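Local coordinates for protein arylmalonate decarboxylase (Bordetella bronchiseptica, PDB 3IXL) that catalyses the decarboxylation of 2-aryl-2-methylmalonates to 2-arylpropionates, releasing carbon dioxide, at residues Val43-Ile52 with Ser76-Phe85; Met159-Leu170 with Leu186-Ala196. The protein carries 2 engineered substitutions. One frame throughout, in Å; residues are numbered along the deposited sequence.

Contact 1 of 2, residues Val43-Ile52 with Ser76-Phe85; sequences VTPEGYDAVI and SLSFYRGAAF. With PAC (2-phenylacetic acid), chain C.
Tyr48 and Tyr80 form the tight centre of this contact, an edge-to-face aromatic pair in which the edge of Tyr48 is turned toward the face of Tyr80, with ring centroids 4.7 Å apart and planes inclined at 57°. CD2 of Tyr48 rests on that face, 3.4 Å from Tyr80 CG, and its CB adds a CH-pi contact over the same ring. CG of Arg81 covers the opposite face, so the Tyr80 ring is clamped between neighbours. With CG of Tyr80 held between backbone N and carbonyl carbon (chi1 81°), the ring stands up against helix 45-51. Leu77 fills in alongside: its CD1 lies 3.5 Å from Tyr48 CB and also meets CD1 of Ile52, whose CG1 in turn touches the edge of the Phe85 ring.

Helix 45-51, whose N-cap Thr44 accepts from Gly47 N, lies against the short helix 75-79 that follows strand 67-72 of one parallel sheet. The N-terminal part of that helix faces the active site. Ser76 grips one carboxylate oxygen of the bound phenylacetate twice, through OG at 2.7 Å from PAC O2 and through its backbone N, whose N-H...O angle is 155°. On its other side Ser76 OG lies 2.6 Å from Tyr48 OH, which places the aromatic pair directly behind this ligand-binding serine, while CG1 of Val43 packs beside Ser76 OG.

Toward solvent the packing gives way to charge. Tyr80 OH donates to Asp49 OD1 over 2.8 Å, nearly in line with the C-O bond, and the same oxygen makes a long salt bridge with Arg81 NH2 at 3.3 Å. Asp49 and Arg81 are both exposed, and the guanidinium also lays one face over the Tyr80 hydroxyl.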
loop_
_atom_site.group_PDB
_atom_site.type_symbol
_atom_site.label_atom_id
_atom_site.label_comp_id
_atom_site.label_asym_id
_atom_site.label_seq_id
_atom_site.Cartn_x
_atom_site.Cartn_y
_atom_site.Cartn_z
ATOM N N VAL A 43 -2.027 -0.162 -14.573
ATOM C CA VAL A 43 -1.168 0.379 -13.530
ATOM C C VAL A 43 -0.040 1.138 -14.237
ATOM O O VAL A 43 1.101 0.698 -14.292
ATOM C CB VAL A 43 -0.682 -0.744 -12.565
ATOM C CG1 VAL A 43 0.081 -0.158 -11.395
ATOM C CG2 VAL A 43 -1.881 -1.585 -12.071
ATOM N N THR A 44 -0.410 2.279 -14.815
ATOM C CA THR A 44 0.495 3.150 -15.552
ATOM C C THR A 44 0.012 4.581 -15.315
ATOM O O THR A 44 -1.171 4.782 -15.038
ATOM C CB THR A 44 0.433 2.908 -17.088
ATOM O OG1 THR A 44 -0.884 3.178 -17.563
ATOM C CG2 THR A 44 0.830 1.488 -17.480
ATOM N N PRO A 45 0.912 5.578 -15.454
ATOM C CA PRO A 45 0.497 6.989 -15.400
ATOM C C PRO A 45 -0.695 7.343 -16.296
ATOM O O PRO A 45 -1.592 8.065 -15.855
ATOM C CB PRO A 45 1.771 7.735 -15.810
ATOM C CG PRO A 45 2.866 6.840 -15.291
ATOM C CD PRO A 45 2.379 5.450 -15.574
ATOM N N GLU A 46 -0.725 6.822 -17.519
ATOM C CA GLU A 46 -1.876 7.039 -18.400
ATOM C C GLU A 46 -3.154 6.502 -17.759
ATOM O O GLU A 46 -4.212 7.145 -17.821
ATOM C CB GLU A 46 -1.639 6.417 -19.782
ATOM C CG GLU A 46 -0.286 6.776 -20.399
ATOM C CD GLU A 46 0.798 5.736 -20.108
ATOM O OE1 GLU A 46 1.558 5.892 -19.117
ATOM O OE2 GLU A 46 0.884 4.756 -20.885
ATOM N N GLY A 47 -3.056 5.336 -17.121
ATOM C CA GLY A 47 -4.191 4.779 -16.398
ATOM C C GLY A 47 -4.585 5.644 -15.212
ATOM O O GLY A 47 -5.769 5.926 -15.004
ATOM N N TYR A 48 -3.598 6.076 -14.432
ATOM C CA TYR A 48 -3.884 6.909 -13.264
ATOM C C TYR A 48 -4.598 8.193 -13.662
ATOM O O TYR A 48 -5.557 8.602 -13.005
ATOM C CB TYR A 48 -2.615 7.267 -12.481
ATOM C CG TYR A 48 -1.698 6.104 -12.175
ATOM C CD1 TYR A 48 -2.203 4.849 -11.820
ATOM C CD2 TYR A 48 -0.317 6.270 -12.241
ATOM C CE1 TYR A 48 -1.335 3.780 -11.558
ATOM C CE2 TYR A 48 0.550 5.220 -11.996
ATOM C CZ TYR A 48 0.035 3.977 -11.661
ATOM O OH TYR A 48 0.915 2.946 -11.423
ATOM N N ASP A 49 -4.131 8.824 -14.741
ATOM C CA ASP A 49 -4.697 10.099 -15.161
ATOM C C ASP A 49 -6.198 9.979 -15.446
ATOM O O ASP A 49 -6.942 10.946 -15.258
ATOM C CB ASP A 49 -3.964 10.621 -16.396
ATOM C CG ASP A 49 -2.610 11.236 -16.071
ATOM O OD1 ASP A 49 -2.254 11.416 -14.882
ATOM O OD2 ASP A 49 -1.891 11.555 -17.043
ATOM N N ALA A 50 -6.637 8.798 -15.881
ATOM C CA ALA A 50 -8.043 8.589 -16.243
ATOM C C ALA A 50 -8.997 8.438 -15.053
ATOM O O ALA A 50 -10.214 8.555 -15.217
ATOM C CB ALA A 50 -8.190 7.408 -17.187
ATOM N N VAL A 51 -8.461 8.168 -13.862
ATOM C CA VAL A 51 -9.309 7.973 -12.676
ATOM C C VAL A 51 -8.976 8.878 -11.493
ATOM O O VAL A 51 -9.779 8.989 -10.560
ATOM C CB VAL A 51 -9.326 6.496 -12.179
ATOM C CG1 VAL A 51 -9.920 5.582 -13.237
ATOM C CG2 VAL A 51 -7.933 6.033 -11.734
ATOM N N ILE A 52 -7.799 9.507 -11.511
ATOM C CA ILE A 52 -7.320 10.236 -10.332
ATOM C C ILE A 52 -8.292 11.335 -9.889
ATOM O O ILE A 52 -8.428 11.612 -8.700
ATOM C CB ILE A 52 -5.884 10.799 -10.543
ATOM C CG1 ILE A 52 -5.312 11.408 -9.255
ATOM C CG2 ILE A 52 -5.871 11.853 -11.646
ATOM C CD1 ILE A 52 -5.034 10.405 -8.151
ATOM N N SER A 76 0.701 3.448 -6.192
ATOM C CA SER A 76 1.174 4.209 -7.340
ATOM C C SER A 76 0.268 5.382 -7.722
ATOM O O SER A 76 0.757 6.430 -8.141
ATOM C CB SER A 76 1.504 3.290 -8.524
ATOM O OG SER A 76 0.391 2.502 -8.893
ATOM N N LEU A 77 -1.040 5.225 -7.548
ATOM C CA LEU A 77 -1.962 6.333 -7.798
ATOM C C LEU A 77 -1.633 7.504 -6.880
ATOM O O LEU A 77 -1.841 8.668 -7.244
ATOM C CB LEU A 77 -3.400 5.872 -7.558
ATOM C CG LEU A 77 -4.637 6.555 -8.091
ATOM C CD1 LEU A 77 -4.484 6.999 -9.528
ATOM C CD2 LEU A 77 -5.707 5.498 -8.012
ATOM N N SER A 78 -1.116 7.194 -5.686
ATOM C CA SER A 78 -0.776 8.223 -4.711
ATOM C C SER A 78 0.678 8.729 -4.744
ATOM O O SER A 78 0.931 9.831 -4.262
ATOM C CB SER A 78 -1.218 7.828 -3.294
ATOM O OG SER A 78 -0.692 6.576 -2.877
ATOM N N PHE A 79 1.604 7.976 -5.347
ATOM C CA PHE A 79 2.999 8.447 -5.450
ATOM C C PHE A 79 3.447 8.938 -6.829
ATOM O O PHE A 79 4.525 9.540 -6.928
ATOM C CB PHE A 79 4.029 7.454 -4.837
ATOM C CG PHE A 79 4.272 6.179 -5.644
ATOM C CD1 PHE A 79 4.802 6.218 -6.944
ATOM C CD2 PHE A 79 4.022 4.938 -5.069
ATOM C CE1 PHE A 79 5.023 5.046 -7.665
ATOM C CE2 PHE A 79 4.252 3.755 -5.769
ATOM C CZ PHE A 79 4.754 3.805 -7.068
ATOM N N TYR A 80 2.659 8.693 -7.880
ATOM C CA TYR A 80 3.190 8.899 -9.237
ATOM C C TYR A 80 3.528 10.335 -9.601
ATOM O O TYR A 80 4.250 10.574 -10.569
ATOM C CB TYR A 80 2.320 8.266 -10.322
ATOM C CG TYR A 80 1.078 9.023 -10.777
ATOM C CD1 TYR A 80 -0.041 9.151 -9.948
ATOM C CD2 TYR A 80 0.989 9.531 -12.078
ATOM C CE1 TYR A 80 -1.190 9.798 -10.390
ATOM C CE2 TYR A 80 -0.165 10.165 -12.533
ATOM C CZ TYR A 80 -1.249 10.302 -11.681
ATOM O OH TYR A 80 -2.405 10.919 -12.129
ATOM N N ARG A 81 2.979 11.280 -8.841
ATOM C CA ARG A 81 3.206 12.700 -9.092
ATOM C C ARG A 81 4.141 13.312 -8.062
ATOM O O ARG A 81 4.390 14.519 -8.092
ATOM C CB ARG A 81 1.871 13.438 -9.118
ATOM C CG ARG A 81 1.081 13.184 -10.388
ATOM C CD ARG A 81 -0.286 13.837 -10.327
ATOM N NE ARG A 81 -0.957 13.832 -11.622
ATOM C CZ ARG A 81 -2.244 14.105 -11.804
ATOM N NH1 ARG A 81 -3.030 14.399 -10.767
ATOM N NH2 ARG A 81 -2.750 14.074 -13.029
ATOM N N GLY A 82 4.664 12.495 -7.156
ATOM C CA GLY A 82 5.591 12.981 -6.136
ATOM C C GLY A 82 4.935 13.169 -4.780
ATOM O O GLY A 82 3.706 13.003 -4.632
ATOM N N ALA A 83 5.759 13.522 -3.796
ATOM C CA ALA A 83 5.316 13.630 -2.404
ATOM C C ALA A 83 4.301 14.739 -2.144
ATOM O O ALA A 83 3.354 14.544 -1.369
ATOM C CB ALA A 83 6.519 13.791 -1.476
ATOM N N ALA A 84 4.499 15.899 -2.765
ATOM C CA ALA A 84 3.576 17.014 -2.563
ATOM C C ALA A 84 2.157 16.631 -2.989
ATOM O O ALA A 84 1.189 16.984 -2.307
ATOM C CB ALA A 84 4.025 18.261 -3.311
ATOM N N PHE A 85 2.023 15.915 -4.104
ATOM C CA PHE A 85 0.681 15.540 -4.565
ATOM C C PHE A 85 0.023 14.524 -3.632
ATOM O O PHE A 85 -1.170 14.600 -3.375
ATOM C CB PHE A 85 0.667 15.025 -6.007
ATOM C CG PHE A 85 -0.689 14.560 -6.464
ATOM C CD1 PHE A 85 -1.688 15.477 -6.756
ATOM C CD2 PHE A 85 -0.972 13.201 -6.569
ATOM C CE1 PHE A 85 -2.944 15.051 -7.160
ATOM C CE2 PHE A 85 -2.223 12.764 -6.977
ATOM C CZ PHE A 85 -3.220 13.694 -7.264
HETATM C C1 PAC C . -0.490 -0.025 -6.496
HETATM C C2 PAC C . -1.401 -0.565 -7.583
HETATM C "C1'" PAC C . -2.607 -1.415 -7.236
HETATM C "C2'" PAC C . -3.007 -2.330 -8.214
HETATM C "C3'" PAC C . -4.110 -3.158 -8.012
HETATM C "C4'" PAC C . -4.827 -3.066 -6.822
HETATM C "C5'" PAC C . -4.431 -2.155 -5.834
HETATM C "C6'" PAC C . -3.329 -1.320 -6.037
HETATM O O1 PAC C . -0.652 -0.286 -5.271
HETATM O O2 PAC C . 0.453 0.708 -6.908
#

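Contact 2 of 2, residues Met159-Leu170 with Leu186-Ala196; sequences MARVDTATLVDL and LSSGGLLTLDA. Engineered in segment 186-196: Ser188 (natural residue Cys). With PAC (2-phenylacetic acid), chain C.
Leu167 is the most heavily covered residue of the apolar contact, reaching from helix 164-176 toward segment 186-196 with each branch on a different neighbour. CD2 of Leu167 sits 3.9 Å from Leu191 CD1 and also borders Leu186 at the end of strand 183-187, while its CD1 presses on the carbonyl O of Leu192. Leu167 CB and CG2 of Val168 both pack on the methyl of Ala196; Thr164 lays its CG2, anti to the backbone N, against the Asp195-Ala196 peptide. Nearer the ligand, CD2 of Leu191 touches Met159 O and also Val162 CB.

Water carries the polar link between the two backbones. Water 1 donates to Met159 O and Val162 O and accepts from Leu192 N, each at 2.7 to 2.8 Å. Water 3 donates to Leu192 O, 2.8 Å away, and is hydrogen-bonded to Thr164 OG1. Asp163 holds the helix start as N-cap, OD1 accepting from Thr166 N.

In this alpha/beta fold the loop leaving strand 183-187 of the second parallel sheet runs into the active site, as the corresponding loops do in relatives of the Asp/Glu racemase clan. There the type I turn Ser188-Leu191 is reinforced by an ST turn, Ser188 OG accepting from Gly190 N at 161°. Ser188 is engineered, cysteine being the natural residue. Its OG, set anti to the backbone N, lies 3.1 Å from Met159 SD, a close sulfur-oxygen contact, the methionine being extended beyond CG (chi2 170°).

The ligand is held by Gly189 N, which donates to PAC O1 over 2.8 Å with the N-H...O angle at 179°. Gly190 CA packs against ring carbon C3' of the phenylacetate, and Gly190 O lies near Met159 CB.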
loop_
_atom_site.group_PDB
_atom_site.type_symbol
_atom_site.label_atom_id
_atom_site.label_comp_id
_atom_site.label_asym_id
_atom_site.label_seq_id
_atom_site.Cartn_x
_atom_site.Cartn_y
_atom_site.Cartn_z
ATOM N N MET A 159 -1.728 -8.964 -11.446
ATOM C CA MET A 159 -0.991 -8.859 -10.187
ATOM C C MET A 159 -1.511 -9.833 -9.123
ATOM O O MET A 159 -0.721 -10.410 -8.370
ATOM C CB MET A 159 -0.965 -7.419 -9.676
ATOM C CG MET A 159 0.110 -6.549 -10.342
ATOM S SD MET A 159 -0.134 -4.848 -9.896
ATOM C CE MET A 159 0.866 -4.044 -11.129
ATOM N N ALA A 160 -2.826 -10.040 -9.087
ATOM C CA ALA A 160 -3.426 -10.978 -8.135
ATOM C C ALA A 160 -3.040 -12.436 -8.407
ATOM O O ALA A 160 -3.192 -13.294 -7.535
ATOM C CB ALA A 160 -4.946 -10.823 -8.114
ATOM N N ARG A 161 -2.542 -12.710 -9.610
ATOM C CA ARG A 161 -2.180 -14.077 -10.001
ATOM C C ARG A 161 -0.761 -14.479 -9.601
ATOM O O ARG A 161 -0.410 -15.655 -9.692
ATOM C CB ARG A 161 -2.380 -14.287 -11.504
ATOM C CG ARG A 161 -3.834 -14.222 -11.934
ATOM C CD ARG A 161 -4.055 -14.835 -13.314
ATOM N NE ARG A 161 -3.461 -14.049 -14.398
ATOM C CZ ARG A 161 -4.072 -13.047 -15.035
ATOM N NH1 ARG A 161 -5.303 -12.676 -14.689
ATOM N NH2 ARG A 161 -3.447 -12.405 -16.013
ATOM N N VAL A 162 0.058 -13.519 -9.171
ATOM C CA VAL A 162 1.439 -13.812 -8.803
ATOM C C VAL A 162 1.439 -14.613 -7.493
ATOM O O VAL A 162 0.831 -14.199 -6.499
ATOM C CB VAL A 162 2.266 -12.516 -8.653
ATOM C CG1 VAL A 162 3.714 -12.818 -8.292
ATOM C CG2 VAL A 162 2.231 -11.698 -9.953
ATOM N N ASP A 163 2.133 -15.748 -7.500
ATOM C CA ASP A 163 2.154 -16.654 -6.352
ATOM C C ASP A 163 3.144 -16.241 -5.262
ATOM O O ASP A 163 4.089 -15.480 -5.498
ATOM C CB ASP A 163 2.514 -18.054 -6.833
ATOM C CG ASP A 163 3.926 -18.122 -7.339
ATOM O OD1 ASP A 163 4.808 -18.586 -6.591
ATOM O OD2 ASP A 163 4.157 -17.650 -8.472
ATOM N N THR A 164 2.943 -16.809 -4.078
ATOM C CA THR A 164 3.758 -16.496 -2.917
ATOM C C THR A 164 5.246 -16.715 -3.140
ATOM O O THR A 164 6.062 -15.872 -2.776
ATOM C CB THR A 164 3.283 -17.314 -1.700
ATOM O OG1 THR A 164 1.929 -16.959 -1.408
ATOM C CG2 THR A 164 4.175 -17.096 -0.471
ATOM N N ALA A 165 5.609 -17.860 -3.716
ATOM C CA ALA A 165 7.031 -18.173 -3.877
ATOM C C ALA A 165 7.749 -17.213 -4.828
ATOM O O ALA A 165 8.913 -16.878 -4.618
ATOM C CB ALA A 165 7.213 -19.620 -4.327
ATOM N N THR A 166 7.038 -16.764 -5.861
ATOM C CA THR A 166 7.575 -15.757 -6.767
ATOM C C THR A 166 7.842 -14.454 -6.008
ATOM O O THR A 166 8.857 -13.798 -6.221
ATOM C CB THR A 166 6.606 -15.512 -7.936
ATOM O OG1 THR A 166 6.526 -16.706 -8.732
ATOM C CG2 THR A 166 7.068 -14.345 -8.819
ATOM N N LEU A 167 6.927 -14.089 -5.114
ATOM C CA LEU A 167 7.094 -12.861 -4.341
ATOM C C LEU A 167 8.226 -12.968 -3.315
ATOM O O LEU A 167 8.984 -12.015 -3.119
ATOM C CB LEU A 167 5.780 -12.483 -3.648
ATOM C CG LEU A 167 4.634 -12.128 -4.596
ATOM C CD1 LEU A 167 3.321 -12.043 -3.847
ATOM C CD2 LEU A 167 4.945 -10.823 -5.345
ATOM N N VAL A 168 8.357 -14.132 -2.679
ATOM C CA VAL A 168 9.475 -14.347 -1.762
ATOM C C VAL A 168 10.802 -14.190 -2.515
ATOM O O VAL A 168 11.726 -13.520 -2.054
ATOM C CB VAL A 168 9.414 -15.746 -1.079
ATOM C CG1 VAL A 168 10.724 -16.060 -0.332
ATOM C CG2 VAL A 168 8.212 -15.831 -0.136
ATOM N N ASP A 169 10.887 -14.830 -3.676
ATOM C CA ASP A 169 12.094 -14.761 -4.488
ATOM C C ASP A 169 12.397 -13.335 -4.963
ATOM O O ASP A 169 13.558 -12.917 -4.988
ATOM C CB ASP A 169 11.964 -15.693 -5.685
ATOM C CG ASP A 169 13.123 -15.571 -6.627
ATOM O OD1 ASP A 169 14.221 -16.043 -6.261
ATOM O OD2 ASP A 169 12.933 -14.990 -7.717
ATOM N N LEU A 170 11.358 -12.590 -5.344
ATOM C CA LEU A 170 11.535 -11.196 -5.756
ATOM C C LEU A 170 12.161 -10.350 -4.643
ATOM O O LEU A 170 13.074 -9.559 -4.884
ATOM C CB LEU A 170 10.183 -10.614 -6.149
ATOM C CG LEU A 170 10.180 -9.206 -6.749
ATOM C CD1 LEU A 170 10.797 -9.197 -8.149
ATOM C CD2 LEU A 170 8.746 -8.668 -6.786
ATOM N N LEU A 186 7.815 -4.079 -0.537
ATOM C CA LEU A 186 7.147 -4.900 -1.532
ATOM C C LEU A 186 5.934 -4.099 -2.004
ATOM O O LEU A 186 4.920 -3.982 -1.304
ATOM C CB LEU A 186 6.762 -6.251 -0.924
ATOM C CG LEU A 186 5.994 -7.281 -1.755
ATOM C CD1 LEU A 186 6.662 -7.575 -3.107
ATOM C CD2 LEU A 186 5.894 -8.557 -0.925
ATOM N N SER A 187 6.063 -3.509 -3.189
ATOM C CA SER A 187 5.113 -2.493 -3.623
ATOM C C SER A 187 4.143 -2.984 -4.684
ATOM O O SER A 187 4.537 -3.555 -5.707
ATOM C CB SER A 187 5.832 -1.222 -4.092
ATOM O OG SER A 187 4.917 -0.132 -4.164
ATOM N N SER A 188 2.873 -2.726 -4.376
ATOM C CA SER A 188 1.658 -2.895 -5.187
ATOM C C SER A 188 0.612 -3.568 -4.346
ATOM O O SER A 188 0.789 -4.705 -3.896
ATOM C CB SER A 188 1.821 -3.669 -6.487
ATOM O OG SER A 188 0.559 -3.675 -7.146
ATOM N N GLY A 189 -0.495 -2.854 -4.170
ATOM C CA GLY A 189 -1.638 -3.347 -3.431
ATOM C C GLY A 189 -2.420 -4.383 -4.202
ATOM O O GLY A 189 -3.436 -4.873 -3.713
ATOM N N GLY A 190 -1.959 -4.725 -5.400
ATOM C CA GLY A 190 -2.625 -5.749 -6.209
ATOM C C GLY A 190 -2.066 -7.131 -5.963
ATOM O O GLY A 190 -2.643 -8.121 -6.402
ATOM N N LEU A 191 -0.951 -7.185 -5.249
ATOM C CA LEU A 191 -0.281 -8.438 -4.936
ATOM C C LEU A 191 -0.855 -9.060 -3.677
ATOM O O LEU A 191 -1.245 -8.353 -2.742
ATOM C CB LEU A 191 1.215 -8.185 -4.741
ATOM C CG LEU A 191 1.981 -7.636 -5.949
ATOM C CD1 LEU A 191 3.386 -7.233 -5.536
ATOM C CD2 LEU A 191 2.014 -8.656 -7.078
ATOM N N LEU A 192 -0.895 -10.389 -3.660
ATOM C CA LEU A 192 -1.325 -11.140 -2.486
ATOM C C LEU A 192 -0.080 -11.626 -1.767
ATOM O O LEU A 192 0.519 -12.640 -2.123
ATOM C CB LEU A 192 -2.267 -12.289 -2.884
ATOM C CG LEU A 192 -3.600 -11.808 -3.466
ATOM C CD1 LEU A 192 -4.326 -12.919 -4.217
ATOM C CD2 LEU A 192 -4.496 -11.210 -2.380
ATOM N N THR A 193 0.304 -10.870 -0.747
ATOM C CA THR A 193 1.631 -10.965 -0.151
ATOM C C THR A 193 1.671 -11.530 1.265
ATOM O O THR A 193 2.753 -11.659 1.832
ATOM C CB THR A 193 2.293 -9.571 -0.071
ATOM O OG1 THR A 193 1.557 -8.735 0.836
ATOM C CG2 THR A 193 2.341 -8.912 -1.450
ATOM N N LEU A 194 0.510 -11.838 1.848
ATOM C CA LEU A 194 0.486 -12.166 3.277
ATOM C C LEU A 194 1.320 -13.383 3.677
ATOM O O LEU A 194 1.887 -13.404 4.769
ATOM C CB LEU A 194 -0.954 -12.293 3.801
ATOM C CG LEU A 194 -1.734 -10.984 3.979
ATOM C CD1 LEU A 194 -3.143 -11.290 4.435
ATOM C CD2 LEU A 194 -1.062 -10.056 4.963
ATOM N N ASP A 195 1.391 -14.393 2.815
ATOM C CA ASP A 195 2.200 -15.576 3.128
ATOM C C ASP A 195 3.676 -15.357 2.798
ATOM O O ASP A 195 4.549 -16.019 3.365
ATOM C CB ASP A 195 1.662 -16.808 2.403
ATOM C CG ASP A 195 0.329 -17.285 2.955
ATOM O OD1 ASP A 195 0.029 -17.024 4.137
ATOM O OD2 ASP A 195 -0.415 -17.938 2.201
ATOM N N ALA A 196 3.956 -14.402 1.913
ATOM C CA ALA A 196 5.341 -14.094 1.539
ATOM C C ALA A 196 6.096 -13.356 2.631
ATOM O O ALA A 196 7.275 -13.642 2.885
ATOM C CB ALA A 196 5.385 -13.300 0.234
HETATM C C1 PAC C . -0.490 -0.025 -6.496
HETATM C C2 PAC C . -1.401 -0.565 -7.583
HETATM C "C1'" PAC C . -2.607 -1.415 -7.236
HETATM C "C2'" PAC C . -3.007 -2.330 -8.214
HETATM C "C3'" PAC C . -4.110 -3.158 -8.012
HETATM C "C4'" PAC C . -4.827 -3.066 -6.822
HETATM C "C5'" PAC C . -4.431 -2.155 -5.834
HETATM C "C6'" PAC C . -3.329 -1.320 -6.037
HETATM O O1 PAC C . -0.652 -0.286 -5.271
HETATM O O2 PAC C . 0.453 0.708 -6.908
HETATM O O HOH W 1 -0.273 -11.761 -6.019
HETATM O O HOH W 2 0.335 -14.677 -3.868
HETATM O O HOH W 3 1.682 -14.413 -0.299
#

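Reading from the N terminus, contact 1 closes first, its loop passing through helix 55-64 and strand 67-72 before helix 75-79 returns to 45-51. Only afterwards does contact 2 open, closing a shorter loop from helix 156-160 and helix 164-176 through strand 183-187, so the two lie in series and neither nests nor crosses. Contact 1 lies beside the parallel sheet that contains strand 67-72, contact 2 beside the one that contains strand 183-187. Their centres are 21 Å apart, yet Val43 CG2 meets Met159 CE at 3.8 Å, and the two sides converge on the same phenylacetate: 76-85 binds one carboxylate oxygen, 186-196 the other.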